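Local coordinates for nuclear import protein MOG1 (Saccharomyces cerevisiae, PDB 1JHS) that binds the Ran GTPase Gsp1 and takes part in the Ran system for nuclear protein import and poly(A)+ mRNA export, at residues A[69-74]-A[102-107]; A[6-11]-A[57-62]; A[85-90]-A[108-113]. The protein carries 1 engineered substitution. One frame throughout, in Å; residues are numbered along the deposited sequence.

Contact 1: A[69-74]-A[102-107]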
ATOM      1  N   ASP A  69      11.116   3.449 -17.063  1.00 20.19           N
ATOM      2  CA  ASP A  69       9.698   3.727 -17.162  1.00 18.72           C
ATOM      3  C   ASP A  69       9.036   3.595 -15.793  1.00 17.71           C
ATOM      4  O   ASP A  69       9.199   2.581 -15.102  1.00 16.86           O
ATOM      5  CB  ASP A  69       9.045   2.767 -18.154  1.00 19.23           C
ATOM      6  CG  ASP A  69       7.567   3.027 -18.320  1.00 19.98           C
ATOM      7  OD1 ASP A  69       6.775   2.159 -17.911  1.00 20.14           O
ATOM      8  OD2 ASP A  69       7.188   4.104 -18.850  1.00 19.97           O
ATOM      9  N   LEU A  70       8.287   4.626 -15.415  1.00 16.16           N
ATOM     10  CA  LEU A  70       7.623   4.641 -14.126  1.00 15.11           C
ATOM     11  C   LEU A  70       6.719   3.429 -13.892  1.00 14.70           C
ATOM     12  O   LEU A  70       6.856   2.748 -12.877  1.00 14.21           O
ATOM     13  CB  LEU A  70       6.808   5.941 -13.974  1.00 14.47           C
ATOM     14  CG  LEU A  70       5.916   6.065 -12.732  1.00 13.89           C
ATOM     15  CD1 LEU A  70       6.775   6.093 -11.448  1.00 13.24           C
ATOM     16  CD2 LEU A  70       5.095   7.342 -12.850  1.00 13.42           C
ATOM     17  N   LYS A  71       5.785   3.170 -14.812  1.00 14.29           N
ATOM     18  CA  LYS A  71       4.870   2.032 -14.648  1.00 14.55           C
ATOM     19  C   LYS A  71       5.619   0.691 -14.589  1.00 14.25           C
ATOM     20  O   LYS A  71       5.247  -0.215 -13.844  1.00 14.16           O
ATOM     21  CB  LYS A  71       3.837   1.989 -15.784  1.00 15.00           C
ATOM     22  CG  LYS A  71       2.971   0.729 -15.735  1.00 15.75           C
ATOM     23  CD  LYS A  71       1.728   0.820 -16.575  1.00 16.56           C
ATOM     24  CE  LYS A  71       0.873  -0.436 -16.429  1.00 17.17           C
ATOM     25  NZ  LYS A  71      -0.305  -0.371 -17.359  1.00 18.05           N
ATOM     26  N   GLU A  72       6.662   0.549 -15.399  1.00 14.01           N
ATOM     27  CA  GLU A  72       7.444  -0.677 -15.388  1.00 13.79           C
ATOM     28  C   GLU A  72       8.133  -0.866 -14.038  1.00 13.02           C
ATOM     29  O   GLU A  72       8.192  -1.987 -13.517  1.00 12.92           O
ATOM     30  CB  GLU A  72       8.484  -0.659 -16.516  1.00 14.82           C
ATOM     31  CG  GLU A  72       8.020  -1.339 -17.775  1.00 17.50           C
ATOM     32  CD  GLU A  72       9.034  -1.198 -18.911  1.00 19.05           C
ATOM     33  OE1 GLU A  72      10.262  -1.232 -18.644  1.00 19.73           O
ATOM     34  OE2 GLU A  72       8.584  -1.053 -20.072  1.00 20.92           O
ATOM     35  N   ALA A  73       8.639   0.224 -13.460  1.00 12.39           N
ATOM     36  CA  ALA A  73       9.288   0.146 -12.147  1.00 11.66           C
ATOM     37  C   ALA A  73       8.237  -0.272 -11.102  1.00 11.16           C
ATOM     38  O   ALA A  73       8.505  -1.073 -10.204  1.00 11.01           O
ATOM     39  CB  ALA A  73       9.895   1.502 -11.770  1.00 11.28           C
ATOM     40  N   TRP A  74       7.042   0.276 -11.235  1.00 10.63           N
ATOM     41  CA  TRP A  74       5.969  -0.044 -10.297  1.00 10.70           C
ATOM     42  C   TRP A  74       5.617  -1.526 -10.416  1.00 10.79           C
ATOM     43  O   TRP A  74       5.511  -2.236  -9.401  1.00 10.37           O
ATOM     44  CB  TRP A  74       4.754   0.844 -10.588  1.00  9.85           C
ATOM     45  CG  TRP A  74       3.540   0.544  -9.755  1.00  8.74           C
ATOM     46  CD1 TRP A  74       3.260   1.021  -8.492  1.00  8.47           C
ATOM     47  CD2 TRP A  74       2.423  -0.254 -10.145  1.00  8.65           C
ATOM     48  NE1 TRP A  74       2.015   0.570  -8.086  1.00  8.09           N
ATOM     49  CE2 TRP A  74       1.483  -0.212  -9.083  1.00  8.64           C
ATOM     50  CE3 TRP A  74       2.114  -1.006 -11.301  1.00  9.10           C
ATOM     51  CZ2 TRP A  74       0.255  -0.901  -9.135  1.00  8.99           C
ATOM     52  CZ3 TRP A  74       0.888  -1.692 -11.345  1.00  9.51           C
ATOM     53  CH2 TRP A  74      -0.021  -1.628 -10.269  1.00  9.66           C
ATOM     54  N   THR A 102       7.683  10.162 -11.380  1.00 13.69           N
ATOM     55  CA  THR A 102       7.967   9.767 -10.012  1.00 12.93           C
ATOM     56  C   THR A 102       6.902   9.114  -9.142  1.00 11.70           C
ATOM     57  O   THR A 102       7.257   8.468  -8.166  1.00 11.75           O
ATOM     58  CB  THR A 102       8.502  10.949  -9.214  1.00 13.29           C
ATOM     59  OG1 THR A 102       7.487  11.953  -9.139  1.00 14.36           O
ATOM     60  CG2 THR A 102       9.765  11.533  -9.875  1.00 13.67           C
ATOM     61  N   LYS A 103       5.624   9.261  -9.479  1.00 11.32           N
ATOM     62  CA  LYS A 103       4.584   8.711  -8.605  1.00 10.55           C
ATOM     63  C   LYS A 103       3.524   7.928  -9.346  1.00  9.96           C
ATOM     64  O   LYS A 103       2.865   8.460 -10.236  1.00  9.47           O
ATOM     65  CB  LYS A 103       3.917   9.835  -7.815  1.00 11.02           C
ATOM     66  CG  LYS A 103       4.877  10.626  -6.940  1.00 11.88           C
ATOM     67  CD  LYS A 103       4.192  11.813  -6.259  1.00 11.83           C
ATOM     68  CE  LYS A 103       5.127  12.437  -5.224  1.00 13.37           C
ATOM     69  NZ  LYS A 103       4.429  13.538  -4.464  1.00 13.76           N
ATOM     70  N   PHE A 104       3.362   6.666  -8.941  1.00  9.60           N
ATOM     71  CA  PHE A 104       2.401   5.769  -9.572  1.00  9.49           C
ATOM     72  C   PHE A 104       1.634   5.016  -8.495  1.00  9.19           C
ATOM     73  O   PHE A 104       2.221   4.613  -7.485  1.00  8.63           O
ATOM     74  CB  PHE A 104       3.157   4.779 -10.473  1.00  9.92           C
ATOM     75  CG  PHE A 104       2.279   4.104 -11.480  1.00 10.02           C
ATOM     76  CD1 PHE A 104       2.121   4.642 -12.748  1.00 10.47           C
ATOM     77  CD2 PHE A 104       1.567   2.950 -11.135  1.00 10.71           C
ATOM     78  CE1 PHE A 104       1.256   4.048 -13.688  1.00 10.90           C
ATOM     79  CE2 PHE A 104       0.706   2.343 -12.059  1.00 10.62           C
ATOM     80  CZ  PHE A 104       0.551   2.900 -13.339  1.00 10.61           C
ATOM     81  N   THR A 105       0.326   4.829  -8.707  1.00  9.34           N
ATOM     82  CA  THR A 105      -0.518   4.115  -7.750  1.00  9.48           C
ATOM     83  C   THR A 105      -1.450   3.099  -8.442  1.00  9.64           C
ATOM     84  O   THR A 105      -1.804   3.264  -9.606  1.00  9.36           O
ATOM     85  CB  THR A 105      -1.431   5.102  -6.958  1.00  9.46           C
ATOM     86  OG1 THR A 105      -2.284   5.819  -7.872  1.00 10.13           O
ATOM     87  CG2 THR A 105      -0.596   6.107  -6.197  1.00  8.76           C
ATOM     88  N   GLY A 106      -1.849   2.065  -7.699  1.00  9.69           N
ATOM     89  CA  GLY A 106      -2.771   1.084  -8.244  1.00  9.73           C
ATOM     90  C   GLY A 106      -3.265   0.133  -7.158  1.00  9.85           C
ATOM     91  O   GLY A 106      -2.735   0.140  -6.037  1.00  9.65           O
ATOM     92  N   LEU A 107      -4.320  -0.619  -7.473  1.00  9.94           N
ATOM     93  CA  LEU A 107      -4.860  -1.647  -6.578  1.00 10.36           C
ATOM     94  C   LEU A 107      -4.525  -2.940  -7.336  1.00 10.70           C
ATOM     95  O   LEU A 107      -4.736  -3.029  -8.544  1.00 10.59           O
ATOM     96  CB  LEU A 107      -6.372  -1.540  -6.440  1.00 10.63           C
ATOM     97  CG  LEU A 107      -6.963  -0.397  -5.633  1.00 10.67           C
ATOM     98  CD1 LEU A 107      -8.476  -0.573  -5.682  1.00 11.29           C
ATOM     99  CD2 LEU A 107      -6.465  -0.440  -4.191  1.00 10.97           C
TER
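Helix 70-74, N-capped by D69 and carrying L70, K71 and W74, passes over strand 103-107 and its F104 at a crossing angle of -52°, the two axes coming within 8.6 Å of each other. F104 is the middle of the interface. Its ring carbon CD2 sits over one face of the W74 indole, displaced toward the rim and 3.4 Å from W74 CG. W74 CG stands anti to the backbone N (chi1 176°), which lays the indole across F104. The two side chains run roughly perpendicular to each other, and the phenyl and five-membered rings form an oblique aromatic pair, planes at 50°. L70 closes the end of the contact nearer T102: its CG lies 3.8 Å from F104 CB, while its CD2 comes to the edge of the phenyl ring and also rests 3.6 Å from K103 O. K71 crosses that ring with CA above a face, toward the rim; its CB is 3.9 Å from F104 CE1, CG and CD pass F104 CZ, and the end of the chain then leaves to a salt bridge with E95. The packing is that of an alpha-beta layer, in which helix 70-83 lies against the large antiparallel sheet on strands 87-99, 103-113 and 124-133. Farther along, W74 CZ2 approaches G106 CA at 3.7 Å, where any side chain on G106 would run into the indole, and W74 NE1 donates to V128 O of the adjoining strand. A leucine in place of W74 would probably leave one side of F104 poorly covered and V128 O without this donor.

Contact 2: A[6-11]-A[57-62]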
ATOM      1  N   VAL A   6       1.501  12.086  10.061  1.00 19.26           N
ATOM      2  CA  VAL A   6       2.338  11.274  10.936  1.00 18.53           C
ATOM      3  C   VAL A   6       3.770  11.489  10.535  1.00 18.38           C
ATOM      4  O   VAL A   6       4.053  11.837   9.382  1.00 17.88           O
ATOM      5  CB  VAL A   6       2.062   9.741  10.821  1.00 18.13           C
ATOM      6  CG1 VAL A   6       0.746   9.376  11.481  1.00 18.24           C
ATOM      7  CG2 VAL A   6       2.083   9.318   9.371  1.00 17.91           C
ATOM      8  N   GLU A   7       4.666  11.278  11.489  1.00 18.27           N
ATOM      9  CA  GLU A   7       6.092  11.397  11.246  1.00 18.50           C
ATOM     10  C   GLU A   7       6.671  10.003  11.105  1.00 17.93           C
ATOM     11  O   GLU A   7       6.412   9.129  11.936  1.00 17.63           O
ATOM     12  CB  GLU A   7       6.792  12.088  12.409  1.00 19.72           C
ATOM     13  CG  GLU A   7       6.571  13.574  12.451  1.00 21.21           C
ATOM     14  CD  GLU A   7       7.500  14.255  13.441  1.00 22.39           C
ATOM     15  OE1 GLU A   7       8.262  13.557  14.166  1.00 23.08           O
ATOM     16  OE2 GLU A   7       7.474  15.489  13.489  1.00 23.15           O
ATOM     17  N   LEU A   8       7.447   9.791  10.046  1.00 17.35           N
ATOM     18  CA  LEU A   8       8.058   8.494   9.829  1.00 16.74           C
ATOM     19  C   LEU A   8       9.575   8.604   9.946  1.00 16.46           C
ATOM     20  O   LEU A   8      10.141   9.678   9.776  1.00 16.25           O
ATOM     21  CB  LEU A   8       7.730   7.967   8.426  1.00 16.27           C
ATOM     22  CG  LEU A   8       6.274   7.907   7.970  1.00 16.75           C
ATOM     23  CD1 LEU A   8       6.237   7.139   6.650  1.00 16.72           C
ATOM     24  CD2 LEU A   8       5.412   7.203   8.994  1.00 16.55           C
ATOM     25  N   TYR A   9      10.219   7.475  10.216  1.00 16.29           N
ATOM     26  CA  TYR A   9      11.672   7.435  10.295  1.00 16.43           C
ATOM     27  C   TYR A   9      12.268   8.558  11.161  1.00 17.15           C
ATOM     28  O   TYR A   9      13.122   9.346  10.710  1.00 17.04           O
ATOM     29  CB  TYR A   9      12.247   7.495   8.874  1.00 15.35           C
ATOM     30  CG  TYR A   9      11.671   6.438   7.948  1.00 13.98           C
ATOM     31  CD1 TYR A   9      10.715   6.766   6.979  1.00 13.64           C
ATOM     32  CD2 TYR A   9      12.044   5.093   8.069  1.00 13.92           C
ATOM     33  CE1 TYR A   9      10.145   5.789   6.163  1.00 13.16           C
ATOM     34  CE2 TYR A   9      11.488   4.112   7.258  1.00 13.60           C
ATOM     35  CZ  TYR A   9      10.533   4.459   6.299  1.00 13.31           C
ATOM     36  OH  TYR A   9       9.985   3.472   5.491  1.00 12.56           O
ATOM     37  N   GLY A  10      11.817   8.632  12.406  1.00 17.37           N
ATOM     38  CA  GLY A  10      12.340   9.653  13.300  1.00 17.93           C
ATOM     39  C   GLY A  10      11.949  11.080  12.976  1.00 18.14           C
ATOM     40  O   GLY A  10      12.428  12.015  13.629  1.00 18.69           O
ATOM     41  N   GLY A  11      11.085  11.267  11.981  1.00 17.74           N
ATOM     42  CA  GLY A  11      10.659  12.607  11.612  1.00 16.72           C
ATOM     43  C   GLY A  11      11.259  13.086  10.305  1.00 16.19           C
ATOM     44  O   GLY A  11      11.053  14.230   9.903  1.00 16.18           O
ATOM     45  N   ILE A  57      -0.735  -0.975   6.730  1.00  8.36           N
ATOM     46  CA  ILE A  57       0.022  -0.099   5.849  1.00  8.54           C
ATOM     47  C   ILE A  57       1.526  -0.252   6.083  1.00  8.78           C
ATOM     48  O   ILE A  57       1.986  -0.182   7.222  1.00  8.24           O
ATOM     49  CB  ILE A  57      -0.343   1.393   6.135  1.00  8.83           C
ATOM     50  CG1 ILE A  57      -1.858   1.617   5.938  1.00  9.12           C
ATOM     51  CG2 ILE A  57       0.505   2.325   5.244  1.00  9.45           C
ATOM     52  CD1 ILE A  57      -2.373   3.020   6.443  1.00  9.86           C
ATOM     53  N   ILE A  58       2.279  -0.463   5.014  1.00  9.05           N
ATOM     54  CA  ILE A  58       3.729  -0.574   5.133  1.00  9.46           C
ATOM     55  C   ILE A  58       4.372   0.421   4.168  1.00  9.78           C
ATOM     56  O   ILE A  58       3.983   0.510   3.017  1.00  9.80           O
ATOM     57  CB  ILE A  58       4.269  -1.969   4.739  1.00  9.80           C
ATOM     58  CG1 ILE A  58       3.776  -3.047   5.710  1.00 10.13           C
ATOM     59  CG2 ILE A  58       5.836  -1.926   4.759  1.00  9.66           C
ATOM     60  CD1 ILE A  58       4.281  -4.424   5.361  1.00 11.78           C
ATOM     61  N   VAL A  59       5.340   1.180   4.656  1.00  9.85           N
ATOM     62  CA  VAL A  59       6.069   2.121   3.811  1.00 10.10           C
ATOM     63  C   VAL A  59       7.444   1.495   3.823  1.00 10.87           C
ATOM     64  O   VAL A  59       7.959   1.146   4.896  1.00 10.55           O
ATOM     65  CB  VAL A  59       6.135   3.535   4.442  1.00 10.34           C
ATOM     66  CG1 VAL A  59       6.971   4.448   3.567  1.00 10.67           C
ATOM     67  CG2 VAL A  59       4.733   4.106   4.595  1.00 10.42           C
ATOM     68  N   ASP A  60       8.051   1.335   2.656  1.00 11.52           N
ATOM     69  CA  ASP A  60       9.356   0.691   2.606  1.00 12.39           C
ATOM     70  C   ASP A  60      10.317   1.482   1.725  1.00 12.62           C
ATOM     71  O   ASP A  60       9.987   1.815   0.590  1.00 12.43           O
ATOM     72  CB  ASP A  60       9.204  -0.712   2.047  1.00 13.03           C
ATOM     73  CG  ASP A  60      10.274  -1.665   2.557  1.00 13.92           C
ATOM     74  OD1 ASP A  60      11.304  -1.188   3.098  1.00 13.97           O
ATOM     75  OD2 ASP A  60      10.075  -2.894   2.416  1.00 14.20           O
ATOM     76  N   LEU A  61      11.502   1.771   2.257  1.00 13.04           N
ATOM     77  CA  LEU A  61      12.515   2.526   1.508  1.00 13.60           C
ATOM     78  C   LEU A  61      13.402   1.497   0.833  1.00 13.94           C
ATOM     79  O   LEU A  61      14.192   0.811   1.499  1.00 13.79           O
ATOM     80  CB  LEU A  61      13.333   3.384   2.467  1.00 13.53           C
ATOM     81  CG  LEU A  61      12.511   4.360   3.320  1.00 13.46           C
ATOM     82  CD1 LEU A  61      13.456   5.165   4.226  1.00 13.53           C
ATOM     83  CD2 LEU A  61      11.721   5.322   2.420  1.00 13.30           C
ATOM     84  N   LEU A  62      13.268   1.381  -0.486  1.00 14.24           N
ATOM     85  CA  LEU A  62      14.017   0.390  -1.238  1.00 14.92           C
ATOM     86  C   LEU A  62      15.011   1.009  -2.217  1.00 15.59           C
ATOM     87  O   LEU A  62      14.926   2.178  -2.552  1.00 15.31           O
ATOM     88  CB  LEU A  62      13.028  -0.502  -2.001  1.00 14.78           C
ATOM     89  CG  LEU A  62      11.959  -1.228  -1.151  1.00 14.73           C
ATOM     90  CD1 LEU A  62      11.010  -2.025  -2.063  1.00 15.63           C
ATOM     91  CD2 LEU A  62      12.660  -2.169  -0.176  1.00 15.33           C
TER
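Y9 reaches across from the turn after strand 6-8 to meet V59 and L61 of strand 57-62, bridging backbones that stay well apart: even the nearest CA atoms, those of L8 and V59, are 9.0 Å from each other. The chief bump is the isobutyl group of L61, which comes at the tyrosine from the opposite direction and lays CD1 over the ring face, 3.7 Å from the ring centroid and 15° off its normal, a CH-pi contact. The branch point is close as well, L61 CG standing 3.6 Å from Y9 CZ. Beside it, V59 CG1 fits at the edge of the same ring, 3.7 Å from Y9 OH, and V59 CG2 meets L8 CD1 at 4.0 Å. The two methyls of V59 are thus divided, CG1 between tyrosine and leucine and CG2 against the leucine alone. Y9 and G10 occupy the middle of a type I' beta-turn, closed by G11 N bonding to L8 O, in the connection between strands 4-8 and 13-17; this small antiparallel sheet packs here on strand 56-63 of the large one. With CG beside its backbone N (chi1 -53°), the tyrosine carries its hydroxyl as far as the strand, where OH lies 3.1 Å from V59 O but makes its hydrogen bond with T33 O. L186, near the C terminus, packs on both Y9 and L61, and Y37 of strand 34-39 touches L8 at the other end of the interface.

Contact 3: A[85-90]-A[108-113]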
ATOM      1  N   ASN A  85       3.702 -14.256  -1.730  1.00 18.47           N
ATOM      2  CA  ASN A  85       2.447 -14.890  -1.338  1.00 17.41           C
ATOM      3  C   ASN A  85       2.133 -16.112  -2.205  1.00 16.37           C
ATOM      4  O   ASN A  85       1.072 -16.722  -2.052  1.00 16.27           O
ATOM      5  CB  ASN A  85       1.302 -13.901  -1.497  1.00 18.08           C
ATOM      6  CG  ASN A  85       1.493 -12.636  -0.674  1.00 19.03           C
ATOM      7  OD1 ASN A  85       0.926 -11.575  -1.000  1.00 19.86           O
ATOM      8  ND2 ASN A  85       2.274 -12.739   0.400  1.00 18.69           N
ATOM      9  N   GLY A  86       3.042 -16.449  -3.113  1.00 15.21           N
ATOM     10  CA  GLY A  86       2.824 -17.576  -4.004  1.00 14.05           C
ATOM     11  C   GLY A  86       2.032 -17.156  -5.236  1.00 13.30           C
ATOM     12  O   GLY A  86       1.633 -17.987  -6.050  1.00 13.17           O
ATOM     13  N   THR A  87       1.805 -15.854  -5.371  1.00 12.79           N
ATOM     14  CA  THR A  87       1.076 -15.345  -6.525  1.00 12.27           C
ATOM     15  C   THR A  87       1.918 -15.516  -7.790  1.00 12.06           C
ATOM     16  O   THR A  87       3.109 -15.205  -7.795  1.00 11.63           O
ATOM     17  CB  THR A  87       0.768 -13.859  -6.353  1.00 12.32           C
ATOM     18  OG1 THR A  87      -0.119 -13.696  -5.243  1.00 12.13           O
ATOM     19  CG2 THR A  87       0.108 -13.284  -7.618  1.00 11.67           C
ATOM     20  N   THR A  88       1.315 -15.999  -8.866  1.00 11.99           N
ATOM     21  CA  THR A  88       2.062 -16.133 -10.120  1.00 12.50           C
ATOM     22  C   THR A  88       1.551 -15.178 -11.201  1.00 12.65           C
ATOM     23  O   THR A  88       2.236 -14.939 -12.204  1.00 13.30           O
ATOM     24  CB  THR A  88       1.986 -17.550 -10.653  1.00 12.19           C
ATOM     25  OG1 THR A  88       0.620 -17.959 -10.632  1.00 12.16           O
ATOM     26  CG2 THR A  88       2.853 -18.495  -9.783  1.00 12.20           C
ATOM     27  N   LYS A  89       0.342 -14.660 -11.019  1.00 12.83           N
ATOM     28  CA  LYS A  89      -0.220 -13.688 -11.961  1.00 13.14           C
ATOM     29  C   LYS A  89      -1.132 -12.781 -11.169  1.00 12.31           C
ATOM     30  O   LYS A  89      -1.855 -13.226 -10.279  1.00 11.67           O
ATOM     31  CB  LYS A  89      -1.039 -14.359 -13.074  1.00 14.35           C
ATOM     32  CG  LYS A  89      -0.249 -15.397 -13.855  1.00 16.82           C
ATOM     33  CD  LYS A  89      -1.006 -15.915 -15.068  1.00 18.55           C
ATOM     34  CE  LYS A  89      -0.123 -16.936 -15.810  1.00 19.61           C
ATOM     35  NZ  LYS A  89      -0.709 -17.228 -17.135  1.00 20.70           N
ATOM     36  N   TRP A  90      -1.107 -11.503 -11.499  1.00 11.88           N
ATOM     37  CA  TRP A  90      -1.953 -10.562 -10.794  1.00 11.89           C
ATOM     38  C   TRP A  90      -2.505  -9.557 -11.775  1.00 12.16           C
ATOM     39  O   TRP A  90      -2.011  -9.432 -12.916  1.00 11.65           O
ATOM     40  CB  TRP A  90      -1.162  -9.821  -9.691  1.00 11.42           C
ATOM     41  CG  TRP A  90       0.169  -9.220 -10.138  1.00 11.36           C
ATOM     42  CD1 TRP A  90       1.386  -9.847 -10.158  1.00 11.24           C
ATOM     43  CD2 TRP A  90       0.399  -7.882 -10.610  1.00 11.39           C
ATOM     44  NE1 TRP A  90       2.362  -8.983 -10.607  1.00 11.64           N
ATOM     45  CE2 TRP A  90       1.783  -7.768 -10.889  1.00 11.86           C
ATOM     46  CE3 TRP A  90      -0.426  -6.772 -10.819  1.00 11.18           C
ATOM     47  CZ2 TRP A  90       2.363  -6.578 -11.375  1.00 11.87           C
ATOM     48  CZ3 TRP A  90       0.152  -5.580 -11.306  1.00 11.56           C
ATOM     49  CH2 TRP A  90       1.535  -5.500 -11.571  1.00 12.28           C
ATOM     50  N   VAL A 108      -4.040  -3.939  -6.625  1.00 11.23           N
ATOM     51  CA  VAL A 108      -3.597  -5.182  -7.250  1.00 11.90           C
ATOM     52  C   VAL A 108      -4.248  -6.395  -6.597  1.00 11.93           C
ATOM     53  O   VAL A 108      -4.517  -6.383  -5.402  1.00 10.61           O
ATOM     54  CB  VAL A 108      -2.060  -5.270  -7.098  1.00 12.53           C
ATOM     55  CG1 VAL A 108      -1.548  -6.672  -7.449  1.00 13.74           C
ATOM     56  CG2 VAL A 108      -1.414  -4.195  -8.013  1.00 12.76           C
ATOM     57  N   MET A 109      -4.492  -7.434  -7.395  1.00 12.33           N
ATOM     58  CA  MET A 109      -5.115  -8.636  -6.868  1.00 13.41           C
ATOM     59  C   MET A 109      -4.587  -9.847  -7.613  1.00 12.84           C
ATOM     60  O   MET A 109      -4.444  -9.832  -8.846  1.00 12.92           O
ATOM     61  CB  MET A 109      -6.631  -8.566  -7.061  1.00 14.54           C
ATOM     62  CG  MET A 109      -7.427  -9.680  -6.365  1.00 16.41           C
ATOM     63  SD  MET A 109      -9.213  -9.457  -6.729  1.00 18.86           S
ATOM     64  CE  MET A 109      -9.128  -9.508  -8.451  1.00 18.41           C
ATOM     65  N   GLU A 110      -4.275 -10.888  -6.853  1.00 13.05           N
ATOM     66  CA  GLU A 110      -3.790 -12.139  -7.430  1.00 12.94           C
ATOM     67  C   GLU A 110      -4.909 -12.740  -8.277  1.00 12.90           C
ATOM     68  O   GLU A 110      -6.081 -12.651  -7.897  1.00 12.91           O
ATOM     69  CB  GLU A 110      -3.468 -13.137  -6.302  1.00 13.24           C
ATOM     70  CG  GLU A 110      -3.506 -14.622  -6.727  1.00 13.25           C
ATOM     71  CD  GLU A 110      -3.171 -15.550  -5.581  1.00 13.52           C
ATOM     72  OE1 GLU A 110      -2.040 -15.442  -5.066  1.00 13.57           O
ATOM     73  OE2 GLU A 110      -4.034 -16.381  -5.191  1.00 13.84           O
ATOM     74  N   VAL A 111      -4.564 -13.320  -9.425  1.00 12.17           N
ATOM     75  CA  VAL A 111      -5.570 -14.026 -10.213  1.00 11.79           C
ATOM     76  C   VAL A 111      -5.099 -15.475 -10.389  1.00 11.45           C
ATOM     77  O   VAL A 111      -5.881 -16.344 -10.763  1.00 11.55           O
ATOM     78  CB  VAL A 111      -5.861 -13.352 -11.591  1.00 11.66           C
ATOM     79  CG1 VAL A 111      -6.560 -12.016 -11.352  1.00 12.31           C
ATOM     80  CG2 VAL A 111      -4.594 -13.198 -12.425  1.00 12.06           C
ATOM     81  N   ALA A 112      -3.822 -15.732 -10.106  1.00 10.59           N
ATOM     82  CA  ALA A 112      -3.288 -17.091 -10.190  1.00 10.25           C
ATOM     83  C   ALA A 112      -2.164 -17.296  -9.180  1.00 10.19           C
ATOM     84  O   ALA A 112      -1.407 -16.355  -8.883  1.00  9.79           O
ATOM     85  CB  ALA A 112      -2.784 -17.398 -11.599  1.00  9.93           C
ATOM     86  N   ASN A 113      -2.079 -18.499  -8.611  1.00  9.96           N
ATOM     87  CA  ASN A 113      -0.978 -18.756  -7.684  1.00  9.80           C
ATOM     88  C   ASN A 113      -0.289 -20.074  -8.054  1.00 10.00           C
ATOM     89  O   ASN A 113      -0.778 -20.822  -8.909  1.00 10.37           O
ATOM     90  CB  ASN A 113      -1.451 -18.744  -6.211  1.00  9.81           C
ATOM     91  CG  ASN A 113      -2.534 -19.758  -5.909  1.00  9.64           C
ATOM     92  OD1 ASN A 113      -2.444 -20.939  -6.269  1.00  9.87           O
ATOM     93  ND2 ASN A 113      -3.563 -19.307  -5.205  1.00 10.21           N
TER
HETATM   94  O   HOH W   1      -1.415 -16.445  -2.675  1.00 18.76           O
HETATM   95  O   HOH W   2       0.461 -20.620 -11.933  1.00 26.37           O
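T87 OG1 donates to E110 OE1 at 2.6 Å, a short bond that uses the carboxylate's anti lone pair. The threonine hydroxyl stands beside its own backbone N (chi1 -65°), and E110 reaches it with an extended chain. The same OE1 receives a bond from a water that also donates to N85 O, while N113 ND2 approaches E110 OE2 from above the carboxylate plane at 3.0 Å, so both oxygens of the glutamate are engaged. Two backbone carbonyls are each gripped twice. A112 O accepts from T88 N at 2.7 Å, with K89 N making the longer bond. K89 O accepts from V111 N in an almost straight bond of 2.8 Å (178°), and again the second donor, A112 N, is the longer. Outside this polar network, K89 CB lies 3.8 Å from A112 CB. W90 packs against V108, its CE3 3.6 Å from V108 CG1, and lies against V78 and T82 of helix 70-83, its NE1 bonding to E79 OE1. Two classic beta bulges follow in succession, T88 and K89 both facing A112 and V111 and A112 both facing K89, in the antiparallel hairpin of strands 87-99 and 103-113.

In the fold
From the N terminus, contact 2 is the first to close, when the chain returns at 57-62 to the turn at 6-11 and so joins the small three-stranded sheet to the seven-stranded one. Helix 70-83 follows strand 56-63 and opens contact 1. Before 102-107 completes that contact, 85-90 has already opened contact 3, which closes at 108-113; these two loops therefore cross, whereas contact 2 stands in series with both. Contact 1 fixes the helix on the large sheet and contact 3 joins two strands at its border. They share strand 103-113 and meet where W74 touches V108 and W90. Contacts 2 and 3 lie about 26 Å apart between centres.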